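Local structure of probable 2-oxoglutarate-dependent dioxygenase At5g05600 (6LSV) at residues A[233-246]-A[285-299]. The protein oxidises the plant defence hormone jasmonate to 12-hydroxyjasmonate, using iron, molecular oxygen and 2-oxoglutarate, which leaves as succinate and carbon dioxide. Residues are numbered along the deposited sequence; the frame is centred on the assembly and turned at random.
With AKG (2-oxoglutaric acid), chain C.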
loop_
_atom_site.group_PDB
_atom_site.type_symbol
_atom_site.label_atom_id
_atom_site.label_comp_id
_atom_site.label_asym_id
_atom_site.label_seq_id
_atom_site.Cartn_x
_atom_site.Cartn_y
_atom_site.Cartn_z
ATOM N N MET A 233 5.960 6.169 -1.603
ATOM C CA MET A 233 6.252 5.177 -0.581
ATOM C C MET A 233 4.974 4.844 0.170
ATOM O O MET A 233 4.046 5.656 0.246
ATOM C CB MET A 233 7.326 5.650 0.411
ATOM C CG MET A 233 7.133 7.056 0.943
ATOM S SD MET A 233 8.280 7.436 2.286
ATOM C CE MET A 233 7.582 6.460 3.614
ATOM N N THR A 234 4.931 3.634 0.717
ATOM C CA THR A 234 3.816 3.178 1.530
ATOM C C THR A 234 4.290 2.966 2.960
ATOM O O THR A 234 5.329 2.337 3.189
ATOM C CB THR A 234 3.219 1.879 0.981
ATOM O OG1 THR A 234 2.892 2.045 -0.404
ATOM C CG2 THR A 234 1.959 1.499 1.753
ATOM N N ILE A 235 3.540 3.506 3.912
ATOM C CA ILE A 235 3.727 3.196 5.322
ATOM C C ILE A 235 2.619 2.223 5.699
ATOM O O ILE A 235 1.438 2.587 5.720
ATOM C CB ILE A 235 3.714 4.460 6.195
ATOM C CG1 ILE A 235 4.884 5.371 5.817
ATOM C CG2 ILE A 235 3.816 4.099 7.671
ATOM C CD1 ILE A 235 4.901 6.687 6.553
ATOM N N LEU A 236 2.997 0.977 5.969
ATOM C CA LEU A 236 2.059 -0.120 6.162
ATOM C C LEU A 236 1.998 -0.492 7.636
ATOM O O LEU A 236 3.034 -0.748 8.261
ATOM C CB LEU A 236 2.478 -1.332 5.323
ATOM C CG LEU A 236 1.693 -2.645 5.377
ATOM C CD1 LEU A 236 0.231 -2.434 5.016
ATOM C CD2 LEU A 236 2.331 -3.664 4.440
ATOM N N LEU A 237 0.785 -0.515 8.191
ATOM C CA LEU A 237 0.551 -1.026 9.538
ATOM C C LEU A 237 -0.132 -2.378 9.400
ATOM O O LEU A 237 -1.365 -2.452 9.306
ATOM C CB LEU A 237 -0.301 -0.065 10.370
ATOM C CG LEU A 237 -0.550 -0.515 11.812
ATOM C CD1 LEU A 237 0.752 -0.953 12.469
ATOM C CD2 LEU A 237 -1.216 0.587 12.626
ATOM N N PRO A 238 0.616 -3.472 9.359
ATOM C CA PRO A 238 -0.007 -4.784 9.187
ATOM C C PRO A 238 -0.687 -5.242 10.468
ATOM O O PRO A 238 -0.419 -4.742 11.561
ATOM C CB PRO A 238 1.171 -5.696 8.827
ATOM C CG PRO A 238 2.358 -5.036 9.438
ATOM C CD PRO A 238 2.084 -3.555 9.469
ATOM N N ASP A 239 -1.584 -6.209 10.304
ATOM C CA ASP A 239 -2.358 -6.719 11.427
ATOM C C ASP A 239 -1.427 -7.223 12.522
ATOM O O ASP A 239 -0.578 -8.087 12.284
ATOM C CB ASP A 239 -3.295 -7.831 10.955
ATOM C CG ASP A 239 -4.343 -8.187 11.993
ATOM O OD1 ASP A 239 -3.995 -8.883 12.972
ATOM O OD2 ASP A 239 -5.510 -7.763 11.835
ATOM N N ASP A 240 -1.589 -6.674 13.725
ATOM C CA ASP A 240 -0.686 -6.942 14.835
ATOM C C ASP A 240 -0.802 -8.352 15.391
ATOM O O ASP A 240 -0.034 -8.689 16.298
ATOM C CB ASP A 240 -0.944 -5.942 15.959
ATOM C CG ASP A 240 -2.199 -6.269 16.748
ATOM O OD1 ASP A 240 -3.264 -6.468 16.124
ATOM O OD2 ASP A 240 -2.116 -6.338 17.993
ATOM N N GLN A 241 -1.723 -9.181 14.895
ATOM C CA GLN A 241 -1.950 -10.485 15.507
ATOM C C GLN A 241 -1.860 -11.628 14.503
ATOM O O GLN A 241 -1.509 -12.751 14.874
ATOM C CB GLN A 241 -3.320 -10.521 16.194
ATOM C CG GLN A 241 -3.438 -9.641 17.431
ATOM C CD GLN A 241 -2.607 -10.146 18.600
ATOM O OE1 GLN A 241 -1.522 -9.629 18.875
ATOM N NE2 GLN A 241 -3.114 -11.160 19.294
ATOM N N VAL A 242 -2.187 -11.373 13.239
ATOM C CA VAL A 242 -2.387 -12.435 12.259
ATOM C C VAL A 242 -1.432 -12.234 11.093
ATOM O O VAL A 242 -1.379 -11.146 10.505
ATOM C CB VAL A 242 -3.844 -12.478 11.764
ATOM C CG1 VAL A 242 -4.148 -13.825 11.128
ATOM C CG2 VAL A 242 -4.804 -12.188 12.904
ATOM N N PHE A 243 -0.692 -13.283 10.751
ATOM C CA PHE A 243 0.221 -13.212 9.620
ATOM C C PHE A 243 -0.561 -13.298 8.313
ATOM O O PHE A 243 -1.656 -13.863 8.256
ATOM C CB PHE A 243 1.262 -14.337 9.692
ATOM C CG PHE A 243 2.012 -14.406 11.007
ATOM C CD1 PHE A 243 2.253 -13.264 11.758
ATOM C CD2 PHE A 243 2.474 -15.624 11.487
ATOM C CE1 PHE A 243 2.940 -13.339 12.961
ATOM C CE2 PHE A 243 3.163 -15.702 12.689
ATOM C CZ PHE A 243 3.394 -14.560 13.425
ATOM N N GLY A 244 0.006 -12.717 7.260
ATOM C CA GLY A 244 -0.633 -12.759 5.959
ATOM C C GLY A 244 0.122 -11.998 4.891
ATOM O O GLY A 244 0.054 -12.339 3.709
ATOM N N LEU A 245 0.848 -10.960 5.298
ATOM C CA LEU A 245 1.620 -10.176 4.345
ATOM C C LEU A 245 2.841 -10.963 3.884
ATOM O O LEU A 245 3.577 -11.527 4.700
ATOM C CB LEU A 245 2.046 -8.852 4.972
ATOM C CG LEU A 245 3.081 -8.057 4.182
ATOM C CD1 LEU A 245 2.433 -7.403 2.974
ATOM C CD2 LEU A 245 3.732 -7.022 5.072
ATOM N N GLN A 246 3.053 -11.003 2.570
ATOM C CA GLN A 246 4.177 -11.716 1.982
ATOM C C GLN A 246 4.875 -10.821 0.970
ATOM O O GLN A 246 4.215 -10.176 0.151
ATOM C CB GLN A 246 3.720 -13.015 1.309
ATOM C CG GLN A 246 3.098 -14.019 2.260
ATOM C CD GLN A 246 3.054 -15.412 1.671
ATOM O OE1 GLN A 246 2.712 -15.589 0.505
ATOM N NE2 GLN A 246 3.405 -16.410 2.475
ATOM N N ARG A 285 2.035 -9.434 -1.543
ATOM C CA ARG A 285 0.724 -10.049 -1.674
ATOM C C ARG A 285 0.272 -10.452 -0.278
ATOM O O ARG A 285 1.080 -10.541 0.650
ATOM C CB ARG A 285 0.761 -11.260 -2.614
ATOM C CG ARG A 285 1.390 -12.494 -1.980
ATOM C CD ARG A 285 1.397 -13.683 -2.924
ATOM N NE ARG A 285 1.807 -14.902 -2.232
ATOM C CZ ARG A 285 2.009 -16.075 -2.824
ATOM N NH1 ARG A 285 1.837 -16.204 -4.132
ATOM N NH2 ARG A 285 2.382 -17.125 -2.104
ATOM N N VAL A 286 -1.026 -10.690 -0.131
ATOM C CA VAL A 286 -1.600 -11.084 1.148
ATOM C C VAL A 286 -2.231 -12.458 0.987
ATOM O O VAL A 286 -2.966 -12.701 0.022
ATOM C CB VAL A 286 -2.633 -10.061 1.660
ATOM C CG1 VAL A 286 -3.022 -10.373 3.097
ATOM C CG2 VAL A 286 -2.084 -8.647 1.557
ATOM N N ILE A 287 -1.926 -13.355 1.915
ATOM C CA ILE A 287 -2.594 -14.637 2.000
ATOM C C ILE A 287 -3.623 -14.551 3.116
ATOM O O ILE A 287 -3.523 -13.727 4.028
ATOM C CB ILE A 287 -1.607 -15.804 2.233
ATOM C CG1 ILE A 287 -0.894 -15.651 3.575
ATOM C CG2 ILE A 287 -0.601 -15.889 1.094
ATOM C CD1 ILE A 287 0.159 -16.714 3.828
ATOM N N VAL A 288 -4.641 -15.405 3.032
ATOM C CA VAL A 288 -5.721 -15.411 4.013
ATOM C C VAL A 288 -5.744 -16.776 4.688
ATOM O O VAL A 288 -4.957 -17.660 4.333
ATOM C CB VAL A 288 -7.075 -15.077 3.355
ATOM C CG1 VAL A 288 -7.176 -13.590 3.075
ATOM C CG2 VAL A 288 -7.249 -15.860 2.065
ATOM N N ASN A 289 -6.616 -16.955 5.679
ATOM C CA ASN A 289 -6.807 -18.275 6.265
ATOM C C ASN A 289 -8.253 -18.435 6.714
ATOM O O ASN A 289 -9.048 -17.491 6.697
ATOM C CB ASN A 289 -5.834 -18.546 7.423
ATOM C CG ASN A 289 -5.768 -17.413 8.418
ATOM O OD1 ASN A 289 -6.771 -16.774 8.725
ATOM N ND2 ASN A 289 -4.573 -17.165 8.942
ATOM N N SER A 290 -8.579 -19.662 7.121
ATOM C CA SER A 290 -9.954 -20.055 7.385
ATOM C C SER A 290 -10.436 -19.682 8.775
ATOM O O SER A 290 -11.648 -19.704 9.016
ATOM C CB SER A 290 -10.102 -21.567 7.204
ATOM O OG SER A 290 -9.221 -22.264 8.070
ATOM N N ASP A 291 -9.530 -19.345 9.692
ATOM C CA ASP A 291 -9.865 -19.297 11.107
ATOM C C ASP A 291 -9.853 -17.907 11.719
ATOM O O ASP A 291 -10.479 -17.713 12.766
ATOM C CB ASP A 291 -8.911 -20.202 11.899
ATOM C CG ASP A 291 -8.819 -21.595 11.297
ATOM O OD1 ASP A 291 -9.894 -22.167 11.013
ATOM O OD2 ASP A 291 -7.695 -22.111 11.101
ATOM N N LYS A 292 -9.156 -16.946 11.117
ATOM C CA LYS A 292 -9.173 -15.591 11.643
ATOM C C LYS A 292 -9.048 -14.604 10.487
ATOM O O LYS A 292 -8.679 -14.958 9.365
ATOM C CB LYS A 292 -8.078 -15.388 12.706
ATOM C CG LYS A 292 -8.286 -14.155 13.607
ATOM C CD LYS A 292 -9.772 -13.871 13.913
ATOM C CE LYS A 292 -9.915 -12.677 14.845
ATOM N NZ LYS A 292 -8.849 -11.656 14.593
ATOM N N GLU A 293 -9.401 -13.362 10.777
ATOM C CA GLU A 293 -9.401 -12.267 9.827
ATOM C C GLU A 293 -8.110 -11.471 9.972
ATOM O O GLU A 293 -7.238 -11.798 10.781
ATOM C CB GLU A 293 -10.627 -11.383 10.060
ATOM C CG GLU A 293 -10.874 -11.104 11.540
ATOM C CD GLU A 293 -11.739 -9.882 11.776
ATOM O OE1 GLU A 293 -12.960 -9.965 11.527
ATOM O OE2 GLU A 293 -11.199 -8.842 12.215
ATOM N N ARG A 294 -7.994 -10.410 9.180
ATOM C CA ARG A 294 -6.875 -9.486 9.264
ATOM C C ARG A 294 -7.378 -8.087 8.954
ATOM O O ARG A 294 -8.364 -7.912 8.234
ATOM C CB ARG A 294 -5.735 -9.856 8.295
ATOM C CG ARG A 294 -4.839 -10.994 8.766
ATOM C CD ARG A 294 -3.621 -11.201 7.856
ATOM N NE ARG A 294 -2.533 -10.263 8.127
ATOM C CZ ARG A 294 -2.217 -9.228 7.353
ATOM N NH1 ARG A 294 -2.904 -8.985 6.242
ATOM N NH2 ARG A 294 -1.210 -8.431 7.689
ATOM N N VAL A 295 -6.694 -7.091 9.510
ATOM C CA VAL A 295 -6.950 -5.690 9.200
ATOM C C VAL A 295 -5.603 -4.997 9.073
ATOM O O VAL A 295 -4.806 -5.008 10.020
ATOM C CB VAL A 295 -7.811 -4.995 10.270
ATOM C CG1 VAL A 295 -7.645 -3.486 10.179
ATOM C CG2 VAL A 295 -9.274 -5.385 10.116
ATOM N N SER A 296 -5.341 -4.401 7.914
ATOM C CA SER A 296 -4.088 -3.704 7.673
ATOM C C SER A 296 -4.364 -2.326 7.093
ATOM O O SER A 296 -5.340 -2.121 6.368
ATOM C CB SER A 296 -3.173 -4.499 6.739
ATOM O OG SER A 296 -3.140 -5.865 7.116
ATOM N N LEU A 297 -3.484 -1.384 7.421
ATOM C CA LEU A 297 -3.637 0.015 7.045
ATOM C C LEU A 297 -2.479 0.408 6.140
ATOM O O LEU A 297 -1.313 0.317 6.540
ATOM C CB LEU A 297 -3.687 0.913 8.283
ATOM C CG LEU A 297 -4.992 0.995 9.085
ATOM C CD1 LEU A 297 -5.317 -0.308 9.803
ATOM C CD2 LEU A 297 -4.922 2.141 10.079
ATOM N N ALA A 298 -2.801 0.844 4.926
ATOM C CA ALA A 298 -1.810 1.226 3.927
ATOM C C ALA A 298 -1.898 2.730 3.707
ATOM O O ALA A 298 -2.865 3.224 3.117
ATOM C CB ALA A 298 -2.028 0.465 2.621
ATOM N N PHE A 299 -0.889 3.451 4.179
ATOM C CA PHE A 299 -0.769 4.885 3.960
ATOM C C PHE A 299 0.149 5.120 2.768
ATOM O O PHE A 299 1.273 4.608 2.733
ATOM C CB PHE A 299 -0.226 5.567 5.217
ATOM C CG PHE A 299 0.071 7.031 5.048
ATOM C CD1 PHE A 299 1.341 7.458 4.691
ATOM C CD2 PHE A 299 -0.913 7.980 5.274
ATOM C CE1 PHE A 299 1.620 8.803 4.543
ATOM C CE2 PHE A 299 -0.640 9.327 5.127
ATOM C CZ PHE A 299 0.628 9.737 4.760
HETATM C C1 AKG C . -1.521 -2.966 0.652
HETATM O O1 AKG C . -0.598 -2.147 0.418
HETATM O O2 AKG C . -2.708 -2.658 0.353
HETATM C C2 AKG C . -1.183 -4.328 1.269
HETATM O O5 AKG C . -0.477 -5.065 0.667
HETATM C C3 AKG C . -1.728 -4.763 2.637
HETATM C C4 AKG C . -0.656 -5.575 3.370
HETATM C C5 AKG C . -1.268 -6.392 4.509
HETATM O O3 AKG C . -0.593 -6.680 5.533
HETATM O O4 AKG C . -2.458 -6.783 4.418
HETATM O O HOH W 1 -1.005 2.900 7.449
#
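Arg294 reaches across to the loop 238-244 and is held there while it binds the cosubstrate through its other nitrogens. Its NE gives a hydrogen bond to Val242 O at 2.8 Å, with the carbonyl oxygen in the guanidinium plane but the nitrogen standing well above the plane of that carbonyl. The bend at chi3 (81°) turns the guanidinium toward the far carboxylate of 2-oxoglutarate, where NH1 donates to AKG O4 at 2.9 Å and NH2 to AKG O3 at 2.8 Å. Leu245 N lies over the centre of one face, Asp239 CB over the other, and Pro238 CB sits at the edge. Ser296 OG lies close to both oxygens of the same carboxylate, while Leu236 CD1, Leu245 CD1 and Val286 CG2 pack against the 2-oxoglutarate.

Asp239 pins the loop: OD2 takes Val295 N at 2.7 Å, and OD1 accepts from two amides, one from each face of the carboxylate; Gln241 N closes an Asx turn and Val242 N extends it to an Asx motif. Val242 CB in turn rests on Arg294 CG. On one flank, strands 233-237 and 294-299 pair antiparallel through Ile235 with Phe299 and Leu237 with Leu297; these four turn away from the cosubstrate, with Phe299 against helix 161-186 and Leu297 against helix 87-102. On the other flank, Gln246 pairs with Arg285, and Gln246 OE1 receives both NE and NH2 of Arg285, each at 3.0 Å, amide and guanidinium only 12° from coplanar. Thr255 holds the amide nitrogen, and Trp253 makes a cation-pi contact with Arg285.

Both walls of the double-stranded beta-helix thus close on one carboxylate. Arginine and serine here form the RXS motif of plant 2-oxoglutarate dioxygenases, and the arginine's charge, with its rotation probably limited by the Val242 bond and by the groups over its two faces, probably orients 2-oxoglutarate for binding at the iron.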